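Side-chain contacts in mannose-6-phosphate isomerase (Helicobacter pylori, PDB 2QH5), which probably catalyses formation of GDP-mannose from alpha-D-mannose 1-phosphate and GTP, this chain being the N-terminal nucleotidyltransferase part of a longer protein: residues 68-71 with 72-75; 42-45 with 46-50; 215-218 with 219-222; 234-237 with 238-241; 129-132 with 133-137. All coordinates share one frame; numbering follows the deposited sequence.

How the contacts relate
From the N terminus the order is contact 2, contact 1, contact 5, contact 3 and contact 4. Each is local, within a helix or a turn; they follow in series, none nesting or crossing. Contact 2 lies in helix 39-48; contact 1 turns the chain out of helix 63-69 toward strand 78-84 and touches contact 2, where I70 and E73 reach F44. Contact 5 ends helix 119-134 ahead of strand 138-144; contacts 2 and 5 do not touch, their centres about 20 Å apart. Contacts 3 and 4 touch, their centres about 10 Å apart, and join the 216-221 turn to helix 235-239 through S219 and S237.

Contact 1: residues 68-71 with 72-75; sequences EEIK and NEIK
I70 and I74 meet in the turn that follows helix 63-69 and leads toward strand 78-84 of the nucleotidyltransferase domain. The carbonyl of I70 is the hub of the turn: both E73 N and I74 N point at I70 O, each over 3.4 Å, and both bonds are weak. I74 is itself the centre of an inverse gamma turn, which bends the chain just before strand 78-84. The close packing is on the side of the isoleucines. I74 CG1 sits 3.1 Å from I70 O, a snug fit that follows from placing CG1 beside the backbone N of I74 (chi1 -49°). Beyond this the two branches converge at their ends, where the side chains cross at a slant. On the flank of I70, the aliphatic part of E73 folds back, its CG lying 3.8 Å from I70 CA. The helix 39-48 covers this inner side, with F40 against I70 and F44 and K45 against E73. E69 is also buried, and its OE2 is hydrogen-bonded to S38 OG. K71 and N72 are the exposed, loosely packed residues, and their beta carbons touch little but the adjoining backbone. The K71 chain bends at its second and third torsions and so curls over the solvent edge of the isoleucine pair without forming a bond there; NZ stays 4.3 Å from I74 CD1. At the ends of the two isoleucine side chains, I70 CD1 and I74 CD1 make an apolar contact of 4.2 Å.

Contact 2: residues 42-45 with 46-50; sequences LSFK and RNASL
Helical turns link the two halves of the contact, with R46 N bonded to L42 O over 3.0 Å and A48 N to F44 O over 3.0 Å. The amide of N47 reaches F44 O only by a weak bond, whereas its side chain deals with the carbonyl one residue earlier. N47 ND2 gives a straight hydrogen bond to S43 O, 2.9 Å long with an angle of 162°, in which the donor lies in the carbonyl plane and the acceptor close to the plane of the amide. This fixes the rotation of the N47 amide and directs its OD1 to the hydroxyl of Y122. R46 doubles back along the helix: with CG at a chi1 of 131° and a bend at its third torsion, the guanidinium spreads over S43, one face resting on S43 CA, which is 3.7 Å from R46 CZ. The charged end finds its main partner outside, where R46 NH2 bonds to H114 O. S43 OG lies within hydrogen-bonding reach of both S112 O and L39 O, which must share its one proton. On another side of the helix, F44 points CG away from its backbone N (chi1 178°) and lays one ring face against A48, with CE1 and A48 CB 4.2 Å apart near the ring rim. S43 OG, R46 NH2 and both ends of the N47 amide thus have partners. F44 lies against L9 of strand 5-10, N47 touches I108 and T110 of strand 106-111, and R46 and L50 meet Y122 of helix 119-134.

Contact 3: residues 215-218 with 219-222; sequences RAFE and SLEN
S219 takes part in the hydrogen bonding by which the turn between helix 207-216 and strand 221-223 folds back on A216. S219 N donates to A216 O over 3.2 Å with an angle of 154°, approaching from 53° above the carbonyl plane rather than along a lone pair. The hydroxyl converges on the same oxygen: S219 OG is 2.9 Å from A216 O, because a chi1 of 72° sets it between the backbone N and the carbonyl carbon. Whether its proton goes there is unsettled, since S237 OG of helix 235-239 is also hydrogen-bonded to S219 OG. One residue on, L220 N bonds weakly to F217 O across 3.4 Å.

The apolar contact is between F217 and L220. Both side chains have CG opposite the backbone N, and they meet at a slant, L220 CD1 lying 3.8 Å from F217 CD2 and nearly as close to CE2. L220 CB also settles on the carbonyl of F217, 3.3 Å from its oxygen. M100 touches both side chains, and A216 and L220 lean on L233 and A231 of strand 230-233.

Taken together, S219, with a weak bond from L220 N, makes the polar closure and the F217-L220 pair the apolar one. A216 O, with a backbone N-H and a hydroxyl close by, is well supplied with possible donors as the chain passes from helix to strand.

Contact 4: residues 234-237 with 238-241; sequences SEKS and MQDL
S234 is the N-cap residue of the short helix 235-239, and its first turn is closed by M238 N, which bonds to S234 O over 3.3 Å at 150°. The next turn is less firm: Q239 N reaches E235 O (3.0 Å) and also K236 O, but both bonds are weak. At the start of the helix the S234 hydroxyl sits among polar groups, with S234 OG hydrogen-bonded to S237 OG at 2.6 Å, either one being the possible donor. S237 OG has a further partner in S219 OG, in the turn after helix 207-216, so S237 links the helix start to the 216-221 turn.

Side chains fill the flanks. Q239, extended beyond CG, crosses E235 and K236 at a slant: its CG rests 3.2 Å from E235 O, and OE1 approaches K236 CE at 3.7 Å. The amide and the E235 carboxylate, NE2 and OE1 4.1 Å apart, have planes 67° apart and make no bond. M238 starts with its CG over S234 O, then bends at the second and third torsions so that the thioether leads away to L96 of helix 90-99. L86 touches E235, M238 and Q239, covering one side of the helix, while L241 faces N92. Past the helix, the end of the L241 side chain turns back, its CD1 3.5 Å from S237 O.

Contact 5: residues 129-132 with 133-137; sequences AIDL and AQKGF
F137 folds back on the carbonyl of L132 at the end of helix 119-134, which finishes in a Schellman motif. Two bonds make the motif: F137 N to L132 O, weak at 3.4 Å, and G136 N to A133 O over 3.2 Å. G136, with a positive phi of 108°, makes the reversal. K135 N is an additional donor to L132 O, at 3.1 Å; it stands well above the carbonyl plane, 68° out of it, so it does not use a lone pair. The ring of F137 swings back to the same oxygen: with CG beside the backbone N (chi1 -66°), its edge faces L132 O, which lies in the ring plane 3.3 Å from CD1.

Around this carbonyl the last regular turns pack more conventionally. A133 N and Q134 N take A129 O and I130 O. Q134 CG and K135 CG also lie on carbonyls one turn back, K135 CG 3.3 Å from D131 O. The carboxylate of D131 and the ammonium of K135 may attract weakly, OD2 and NZ being 5.0 Å apart, too far for a salt bridge.

Further out, the strands of the central sheet position the inner side of the helix: I130 rests on L106 and I108 of strand 106-111, A129 on V139 and V192, and L132 on V260 and V139. F137, meanwhile, touches K258 of strand 257-261. A133, which touches L106 and V192, has its CB 3.4 Å from A129 O.

Contact 1: residues 68-71 with 72-75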
loop_
_atom_site.group_PDB
_atom_site.type_symbol
_atom_site.label_atom_id
_atom_site.label_comp_id
_atom_site.label_asym_id
_atom_site.label_seq_id
_atom_site.Cartn_x
_atom_site.Cartn_y
_atom_site.Cartn_z
ATOM N N GLU A 68 -15.155 -14.054 -0.949
ATOM C CA GLU A 68 -15.206 -15.488 -1.224
ATOM C C GLU A 68 -13.831 -16.139 -1.116
ATOM O O GLU A 68 -13.705 -17.253 -0.599
ATOM C CB GLU A 68 -15.787 -15.739 -2.618
ATOM C CG GLU A 68 -16.274 -17.160 -2.861
ATOM C CD GLU A 68 -17.067 -17.283 -4.150
ATOM O OE1 GLU A 68 -18.298 -17.492 -4.067
ATOM O OE2 GLU A 68 -16.468 -17.155 -5.241
ATOM N N GLU A 69 -12.807 -15.438 -1.595
ATOM C CA GLU A 69 -11.457 -15.995 -1.682
ATOM C C GLU A 69 -10.698 -16.034 -0.362
ATOM O O GLU A 69 -9.689 -16.728 -0.243
ATOM C CB GLU A 69 -10.649 -15.266 -2.748
ATOM C CG GLU A 69 -10.986 -15.748 -4.135
ATOM C CD GLU A 69 -10.307 -14.950 -5.220
ATOM O OE1 GLU A 69 -10.901 -14.823 -6.307
ATOM O OE2 GLU A 69 -9.188 -14.448 -4.991
ATOM N N ILE A 70 -11.185 -15.289 0.623
ATOM C CA ILE A 70 -10.583 -15.284 1.952
ATOM C C ILE A 70 -11.547 -15.791 3.027
ATOM O O ILE A 70 -11.431 -15.430 4.199
ATOM C CB ILE A 70 -10.024 -13.884 2.345
ATOM C CG1 ILE A 70 -11.119 -12.816 2.292
ATOM C CG2 ILE A 70 -8.853 -13.508 1.453
ATOM C CD1 ILE A 70 -10.900 -11.672 3.255
ATOM N N LYS A 71 -12.493 -16.635 2.623
ATOM C CA LYS A 71 -13.437 -17.230 3.564
ATOM C C LYS A 71 -12.741 -18.265 4.449
ATOM O O LYS A 71 -13.042 -18.375 5.639
ATOM C CB LYS A 71 -14.626 -17.851 2.821
ATOM C CG LYS A 71 -15.835 -18.211 3.698
ATOM C CD LYS A 71 -16.646 -16.984 4.120
ATOM C CE LYS A 71 -16.311 -16.529 5.540
ATOM N NZ LYS A 71 -16.993 -15.253 5.897
ATOM N N ASN A 72 -11.804 -19.004 3.858
ATOM C CA ASN A 72 -10.970 -19.962 4.588
ATOM C C ASN A 72 -10.027 -19.285 5.584
ATOM O O ASN A 72 -9.749 -19.828 6.656
ATOM C CB ASN A 72 -10.136 -20.804 3.611
ATOM C CG ASN A 72 -10.893 -22.006 3.062
ATOM O OD1 ASN A 72 -12.071 -22.214 3.363
ATOM N ND2 ASN A 72 -10.211 -22.805 2.250
ATOM N N GLU A 73 -9.556 -18.094 5.219
ATOM C CA GLU A 73 -8.461 -17.423 5.920
ATOM C C GLU A 73 -8.876 -16.662 7.191
ATOM O O GLU A 73 -8.048 -16.450 8.080
ATOM C CB GLU A 73 -7.721 -16.489 4.958
ATOM C CG GLU A 73 -7.545 -17.027 3.533
ATOM C CD GLU A 73 -6.319 -17.912 3.359
ATOM O OE1 GLU A 73 -5.445 -17.923 4.252
ATOM O OE2 GLU A 73 -6.225 -18.595 2.314
ATOM N N ILE A 74 -10.142 -16.250 7.274
ATOM C CA ILE A 74 -10.643 -15.536 8.456
ATOM C C ILE A 74 -10.865 -16.493 9.634
ATOM O O ILE A 74 -11.980 -16.977 9.864
ATOM C CB ILE A 74 -11.948 -14.743 8.169
ATOM C CG1 ILE A 74 -11.801 -13.888 6.909
ATOM C CG2 ILE A 74 -12.319 -13.853 9.363
ATOM C CD1 ILE A 74 -13.123 -13.421 6.320
ATOM N N LYS A 75 -9.788 -16.774 10.363
ATOM C CA LYS A 75 -9.864 -17.584 11.573
ATOM C C LYS A 75 -9.677 -16.671 12.776
ATOM O O LYS A 75 -8.543 -16.389 13.181
ATOM C CB LYS A 75 -8.807 -18.697 11.566
ATOM C CG LYS A 75 -8.867 -19.622 10.350
ATOM C CD LYS A 75 -8.505 -21.061 10.709
ATOM C CE LYS A 75 -9.687 -21.791 11.353
ATOM N NZ LYS A 75 -9.362 -23.199 11.719
#

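Contact 2: residues 42-45 with 46-50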
loop_
_atom_site.group_PDB
_atom_site.type_symbol
_atom_site.label_atom_id
_atom_site.label_comp_id
_atom_site.label_asym_id
_atom_site.label_seq_id
_atom_site.Cartn_x
_atom_site.Cartn_y
_atom_site.Cartn_z
ATOM N N LEU A 42 -3.043 -14.872 -1.392
ATOM C CA LEU A 42 -1.645 -15.021 -0.998
ATOM C C LEU A 42 -1.171 -13.782 -0.240
ATOM O O LEU A 42 -0.582 -13.901 0.845
ATOM C CB LEU A 42 -0.770 -15.270 -2.228
ATOM C CG LEU A 42 -0.204 -16.667 -2.535
ATOM C CD1 LEU A 42 -0.707 -17.797 -1.610
ATOM C CD2 LEU A 42 -0.452 -16.983 -4.002
ATOM N N SER A 43 -1.448 -12.606 -0.814
ATOM C CA SER A 43 -1.138 -11.319 -0.191
ATOM C C SER A 43 -1.889 -11.125 1.128
ATOM O O SER A 43 -1.354 -10.547 2.071
ATOM C CB SER A 43 -1.458 -10.166 -1.138
ATOM O OG SER A 43 -0.624 -10.175 -2.286
ATOM N N PHE A 44 -3.125 -11.612 1.192
ATOM C CA PHE A 44 -3.903 -11.532 2.420
ATOM C C PHE A 44 -3.260 -12.362 3.523
ATOM O O PHE A 44 -3.001 -11.855 4.617
ATOM C CB PHE A 44 -5.367 -11.973 2.212
ATOM C CG PHE A 44 -6.171 -11.946 3.481
ATOM C CD1 PHE A 44 -6.421 -13.111 4.190
ATOM C CD2 PHE A 44 -6.619 -10.747 4.001
ATOM C CE1 PHE A 44 -7.121 -13.071 5.399
ATOM C CE2 PHE A 44 -7.324 -10.704 5.208
ATOM C CZ PHE A 44 -7.575 -11.866 5.901
ATOM N N LYS A 45 -3.004 -13.632 3.205
ATOM C CA LYS A 45 -2.502 -14.630 4.158
ATOM C C LYS A 45 -1.146 -14.237 4.729
ATOM O O LYS A 45 -0.912 -14.361 5.934
ATOM C CB LYS A 45 -2.407 -16.006 3.477
ATOM C CG LYS A 45 -2.039 -17.174 4.395
ATOM C CD LYS A 45 -1.741 -18.445 3.593
ATOM C CE LYS A 45 -1.519 -19.652 4.509
ATOM N NZ LYS A 45 -1.129 -20.876 3.745
ATOM N N ARG A 46 -0.269 -13.757 3.848
ATOM C CA ARG A 46 1.100 -13.385 4.205
ATOM C C ARG A 46 1.184 -12.257 5.233
ATOM O O ARG A 46 2.027 -12.310 6.127
ATOM C CB ARG A 46 1.908 -13.096 2.936
ATOM C CG ARG A 46 2.699 -11.810 2.903
ATOM C CD ARG A 46 3.566 -11.711 1.646
ATOM N NE ARG A 46 2.958 -12.303 0.451
ATOM C CZ ARG A 46 2.522 -11.614 -0.602
ATOM N NH1 ARG A 46 2.611 -10.288 -0.634
ATOM N NH2 ARG A 46 1.990 -12.259 -1.635
ATOM N N ASN A 47 0.285 -11.271 5.135
ATOM C CA ASN A 47 0.262 -10.144 6.077
ATOM C C ASN A 47 -0.652 -10.308 7.283
ATOM O O ASN A 47 -0.464 -9.632 8.290
ATOM C CB ASN A 47 -0.097 -8.854 5.361
ATOM C CG ASN A 47 0.939 -8.451 4.340
ATOM O OD1 ASN A 47 1.948 -7.833 4.675
ATOM N ND2 ASN A 47 0.691 -8.790 3.083
ATOM N N ALA A 48 -1.644 -11.189 7.187
ATOM C CA ALA A 48 -2.648 -11.327 8.253
ATOM C C ALA A 48 -2.034 -11.820 9.563
ATOM O O ALA A 48 -2.503 -11.474 10.659
ATOM C CB ALA A 48 -3.780 -12.249 7.807
ATOM N N SER A 49 -0.970 -12.611 9.421
ATOM C CA SER A 49 -0.238 -13.229 10.524
ATOM C C SER A 49 0.577 -12.208 11.317
ATOM O O SER A 49 0.852 -12.401 12.509
ATOM C CB SER A 49 0.714 -14.276 9.954
ATOM O OG SER A 49 0.366 -14.590 8.614
ATOM N N LEU A 50 0.961 -11.127 10.640
ATOM C CA LEU A 50 1.859 -10.119 11.192
ATOM C C LEU A 50 1.075 -8.954 11.786
ATOM O O LEU A 50 1.655 -8.019 12.343
ATOM C CB LEU A 50 2.797 -9.601 10.090
ATOM C CG LEU A 50 3.302 -10.592 9.028
ATOM C CD1 LEU A 50 4.123 -9.893 7.968
ATOM C CD2 LEU A 50 4.110 -11.727 9.635
#

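Contact 3: residues 215-218 with 219-222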
loop_
_atom_site.group_PDB
_atom_site.type_symbol
_atom_site.label_atom_id
_atom_site.label_comp_id
_atom_site.label_asym_id
_atom_site.label_seq_id
_atom_site.Cartn_x
_atom_site.Cartn_y
_atom_site.Cartn_z
ATOM N N ARG A 215 -13.053 15.637 3.295
ATOM C CA ARG A 215 -14.468 15.879 3.005
ATOM C C ARG A 215 -15.158 14.665 2.384
ATOM O O ARG A 215 -16.355 14.479 2.564
ATOM C CB ARG A 215 -14.668 17.123 2.125
ATOM C CG ARG A 215 -13.810 17.162 0.869
ATOM C CD ARG A 215 -14.355 18.138 -0.170
ATOM N NE ARG A 215 -15.363 17.503 -1.019
ATOM C CZ ARG A 215 -16.678 17.682 -0.899
ATOM N NH1 ARG A 215 -17.165 18.494 0.034
ATOM N NH2 ARG A 215 -17.508 17.049 -1.721
ATOM N N ALA A 216 -14.407 13.849 1.647
ATOM C CA ALA A 216 -14.953 12.619 1.082
ATOM C C ALA A 216 -15.294 11.655 2.216
ATOM O O ALA A 216 -16.370 11.065 2.237
ATOM C CB ALA A 216 -13.973 11.988 0.114
ATOM N N PHE A 217 -14.373 11.535 3.164
ATOM C CA PHE A 217 -14.564 10.760 4.387
ATOM C C PHE A 217 -15.835 11.167 5.161
ATOM O O PHE A 217 -16.396 10.363 5.908
ATOM C CB PHE A 217 -13.310 10.896 5.276
ATOM C CG PHE A 217 -13.349 10.067 6.527
ATOM C CD1 PHE A 217 -13.767 10.621 7.737
ATOM C CD2 PHE A 217 -12.973 8.728 6.500
ATOM C CE1 PHE A 217 -13.822 9.852 8.895
ATOM C CE2 PHE A 217 -13.018 7.955 7.659
ATOM C CZ PHE A 217 -13.443 8.519 8.856
ATOM N N GLU A 218 -16.292 12.404 4.971
ATOM C CA GLU A 218 -17.448 12.931 5.715
ATOM C C GLU A 218 -18.762 12.262 5.331
ATOM O O GLU A 218 -19.683 12.135 6.155
ATOM C CB GLU A 218 -17.563 14.454 5.545
ATOM C CG GLU A 218 -16.628 15.258 6.445
ATOM C CD GLU A 218 -16.872 14.991 7.928
ATOM O OE1 GLU A 218 -16.068 14.248 8.539
ATOM O OE2 GLU A 218 -17.874 15.508 8.476
ATOM N N SER A 219 -18.823 11.818 4.081
ATOM C CA SER A 219 -20.020 11.231 3.506
ATOM C C SER A 219 -19.947 9.708 3.470
ATOM O O SER A 219 -20.658 9.072 2.692
ATOM C CB SER A 219 -20.135 11.702 2.076
ATOM O OG SER A 219 -19.133 11.040 1.321
ATOM N N LEU A 220 -19.061 9.137 4.280
ATOM C CA LEU A 220 -18.851 7.693 4.340
ATOM C C LEU A 220 -20.030 7.058 5.052
ATOM O O LEU A 220 -20.598 7.657 5.963
ATOM C CB LEU A 220 -17.542 7.411 5.087
ATOM C CG LEU A 220 -16.937 6.016 5.257
ATOM C CD1 LEU A 220 -15.434 6.126 5.151
ATOM C CD2 LEU A 220 -17.329 5.388 6.595
ATOM N N GLU A 221 -20.420 5.860 4.621
ATOM C CA GLU A 221 -21.524 5.139 5.255
ATOM C C GLU A 221 -21.180 3.663 5.372
ATOM O O GLU A 221 -20.377 3.159 4.600
ATOM C CB GLU A 221 -22.833 5.300 4.470
ATOM C CG GLU A 221 -23.186 6.726 4.056
ATOM C CD GLU A 221 -24.651 6.899 3.712
ATOM O OE1 GLU A 221 -25.011 7.977 3.195
ATOM O OE2 GLU A 221 -25.440 5.961 3.956
ATOM N N ASN A 222 -21.810 2.982 6.328
ATOM C CA ASN A 222 -21.563 1.565 6.590
ATOM C C ASN A 222 -22.690 0.602 6.214
ATOM O O ASN A 222 -23.871 0.930 6.336
ATOM C CB ASN A 222 -21.217 1.360 8.061
ATOM C CG ASN A 222 -19.948 2.059 8.458
ATOM O OD1 ASN A 222 -19.923 2.801 9.432
ATOM N ND2 ASN A 222 -18.883 1.837 7.697
#

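Contact 4: residues 234-237 with 238-241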
loop_
_atom_site.group_PDB
_atom_site.type_symbol
_atom_site.label_atom_id
_atom_site.label_comp_id
_atom_site.label_asym_id
_atom_site.label_seq_id
_atom_site.Cartn_x
_atom_site.Cartn_y
_atom_site.Cartn_z
ATOM N N SER A 234 -19.680 7.427 -1.730
ATOM C CA SER A 234 -20.467 7.718 -2.928
ATOM C C SER A 234 -19.586 8.086 -4.108
ATOM O O SER A 234 -18.511 8.667 -3.935
ATOM C CB SER A 234 -21.426 8.879 -2.660
ATOM O OG SER A 234 -20.729 10.110 -2.584
ATOM N N GLU A 235 -20.060 7.757 -5.304
ATOM C CA GLU A 235 -19.400 8.152 -6.541
ATOM C C GLU A 235 -19.262 9.669 -6.601
ATOM O O GLU A 235 -18.291 10.193 -7.144
ATOM C CB GLU A 235 -20.198 7.642 -7.739
ATOM C CG GLU A 235 -19.474 7.788 -9.057
ATOM C CD GLU A 235 -20.252 7.221 -10.219
ATOM O OE1 GLU A 235 -19.920 7.566 -11.375
ATOM O OE2 GLU A 235 -21.192 6.434 -9.981
ATOM N N LYS A 236 -20.244 10.351 -6.015
ATOM C CA LYS A 236 -20.284 11.804 -5.874
ATOM C C LYS A 236 -19.064 12.347 -5.124
ATOM O O LYS A 236 -18.407 13.283 -5.585
ATOM C CB LYS A 236 -21.577 12.199 -5.141
ATOM C CG LYS A 236 -21.759 13.694 -4.860
ATOM C CD LYS A 236 -22.849 14.318 -5.735
ATOM C CE LYS A 236 -22.336 14.716 -7.116
ATOM N NZ LYS A 236 -23.409 15.341 -7.947
ATOM N N SER A 237 -18.765 11.748 -3.973
ATOM C CA SER A 237 -17.667 12.192 -3.114
ATOM C C SER A 237 -16.308 11.975 -3.768
ATOM O O SER A 237 -15.389 12.777 -3.606
ATOM C CB SER A 237 -17.706 11.444 -1.782
ATOM O OG SER A 237 -19.000 11.490 -1.213
ATOM N N MET A 238 -16.194 10.885 -4.512
ATOM C CA MET A 238 -14.929 10.500 -5.097
ATOM C C MET A 238 -14.676 11.183 -6.426
ATOM O O MET A 238 -13.541 11.221 -6.884
ATOM C CB MET A 238 -14.868 8.985 -5.261
ATOM C CG MET A 238 -14.959 8.250 -3.941
ATOM S SD MET A 238 -13.806 6.885 -3.849
ATOM C CE MET A 238 -12.255 7.769 -3.721
ATOM N N GLN A 239 -15.735 11.726 -7.029
ATOM C CA GLN A 239 -15.664 12.380 -8.339
ATOM C C GLN A 239 -14.707 13.559 -8.370
ATOM O O GLN A 239 -13.848 13.638 -9.249
ATOM C CB GLN A 239 -17.050 12.848 -8.786
ATOM C CG GLN A 239 -17.721 11.934 -9.795
ATOM C CD GLN A 239 -19.191 12.265 -10.005
ATOM O OE1 GLN A 239 -19.784 13.054 -9.262
ATOM N NE2 GLN A 239 -19.791 11.653 -11.022
ATOM N N ASP A 240 -14.848 14.460 -7.403
ATOM C CA ASP A 240 -14.072 15.697 -7.388
ATOM C C ASP A 240 -12.631 15.496 -6.918
ATOM O O ASP A 240 -11.836 16.437 -6.928
ATOM C CB ASP A 240 -14.760 16.753 -6.517
ATOM C CG ASP A 240 -14.462 16.572 -5.042
ATOM O OD1 ASP A 240 -14.859 15.528 -4.480
ATOM O OD2 ASP A 240 -13.828 17.471 -4.444
ATOM N N LEU A 241 -12.305 14.275 -6.502
ATOM C CA LEU A 241 -10.969 13.948 -6.018
ATOM C C LEU A 241 -9.968 13.877 -7.158
ATOM O O LEU A 241 -10.249 13.287 -8.207
ATOM C CB LEU A 241 -10.982 12.618 -5.267
ATOM C CG LEU A 241 -10.952 12.657 -3.743
ATOM C CD1 LEU A 241 -12.000 13.584 -3.174
ATOM C CD2 LEU A 241 -11.137 11.273 -3.211
#

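Contact 5: residues 129-132 with 133-137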
loop_
_atom_site.group_PDB
_atom_site.type_symbol
_atom_site.label_atom_id
_atom_site.label_comp_id
_atom_site.label_asym_id
_atom_site.label_seq_id
_atom_site.Cartn_x
_atom_site.Cartn_y
_atom_site.Cartn_z
ATOM N N ALA A 129 10.901 -2.551 9.144
ATOM C CA ALA A 129 10.074 -1.414 8.719
ATOM C C ALA A 129 9.203 -0.864 9.838
ATOM O O ALA A 129 9.041 0.352 9.956
ATOM C CB ALA A 129 9.224 -1.802 7.555
ATOM N N ILE A 130 8.647 -1.763 10.652
ATOM C CA ILE A 130 7.857 -1.383 11.819
ATOM C C ILE A 130 8.670 -0.545 12.801
ATOM O O ILE A 130 8.176 0.456 13.336
ATOM C CB ILE A 130 7.303 -2.628 12.553
ATOM C CG1 ILE A 130 6.312 -3.390 11.664
ATOM C CG2 ILE A 130 6.647 -2.237 13.879
ATOM C CD1 ILE A 130 5.002 -2.666 11.425
ATOM N N ASP A 131 9.918 -0.950 13.032
ATOM C CA ASP A 131 10.766 -0.259 14.000
ATOM C C ASP A 131 11.075 1.167 13.542
ATOM O O ASP A 131 10.951 2.109 14.332
ATOM C CB ASP A 131 12.043 -1.050 14.292
ATOM C CG ASP A 131 12.670 -0.668 15.627
ATOM O OD1 ASP A 131 12.030 -0.913 16.680
ATOM O OD2 ASP A 131 13.799 -0.122 15.623
ATOM N N LEU A 132 11.427 1.319 12.262
ATOM C CA LEU A 132 11.622 2.643 11.642
ATOM C C LEU A 132 10.374 3.521 11.696
ATOM O O LEU A 132 10.472 4.732 11.897
ATOM C CB LEU A 132 12.067 2.510 10.186
ATOM C CG LEU A 132 13.436 1.900 9.906
ATOM C CD1 LEU A 132 13.590 1.540 8.434
ATOM C CD2 LEU A 132 14.534 2.846 10.360
ATOM N N ALA A 133 9.207 2.900 11.520
ATOM C CA ALA A 133 7.928 3.606 11.556
ATOM C C ALA A 133 7.634 4.196 12.933
ATOM O O ALA A 133 7.039 5.271 13.039
ATOM C CB ALA A 133 6.800 2.684 11.111
ATOM N N GLN A 134 8.055 3.502 13.987
ATOM C CA GLN A 134 7.870 4.011 15.350
ATOM C C GLN A 134 8.774 5.199 15.643
ATOM O O GLN A 134 8.522 5.964 16.582
ATOM C CB GLN A 134 8.116 2.919 16.386
ATOM C CG GLN A 134 7.144 1.778 16.321
ATOM C CD GLN A 134 7.297 0.840 17.493
ATOM O OE1 GLN A 134 7.906 -0.229 17.371
ATOM N NE2 GLN A 134 6.764 1.241 18.649
ATOM N N LYS A 135 9.827 5.344 14.836
ATOM C CA LYS A 135 10.768 6.462 14.969
ATOM C C LYS A 135 10.246 7.719 14.280
ATOM O O LYS A 135 10.786 8.815 14.470
ATOM C CB LYS A 135 12.155 6.082 14.438
ATOM C CG LYS A 135 12.682 4.786 15.027
ATOM C CD LYS A 135 14.147 4.882 15.390
ATOM C CE LYS A 135 14.511 3.831 16.421
ATOM N NZ LYS A 135 15.665 4.258 17.246
ATOM N N GLY A 136 9.192 7.558 13.483
ATOM C CA GLY A 136 8.517 8.692 12.864
ATOM C C GLY A 136 8.771 8.801 11.376
ATOM O O GLY A 136 8.558 9.863 10.790
ATOM N N PHE A 137 9.210 7.697 10.771
ATOM C CA PHE A 137 9.523 7.634 9.342
ATOM C C PHE A 137 8.402 7.025 8.473
ATOM O O PHE A 137 7.531 6.286 8.970
ATOM C CB PHE A 137 10.798 6.818 9.118
ATOM C CG PHE A 137 12.048 7.450 9.676
ATOM C CD1 PHE A 137 12.650 6.932 10.823
ATOM C CD2 PHE A 137 12.642 8.535 9.037
ATOM C CE1 PHE A 137 13.818 7.497 11.342
ATOM C CE2 PHE A 137 13.802 9.105 9.543
ATOM C CZ PHE A 137 14.393 8.584 10.700
#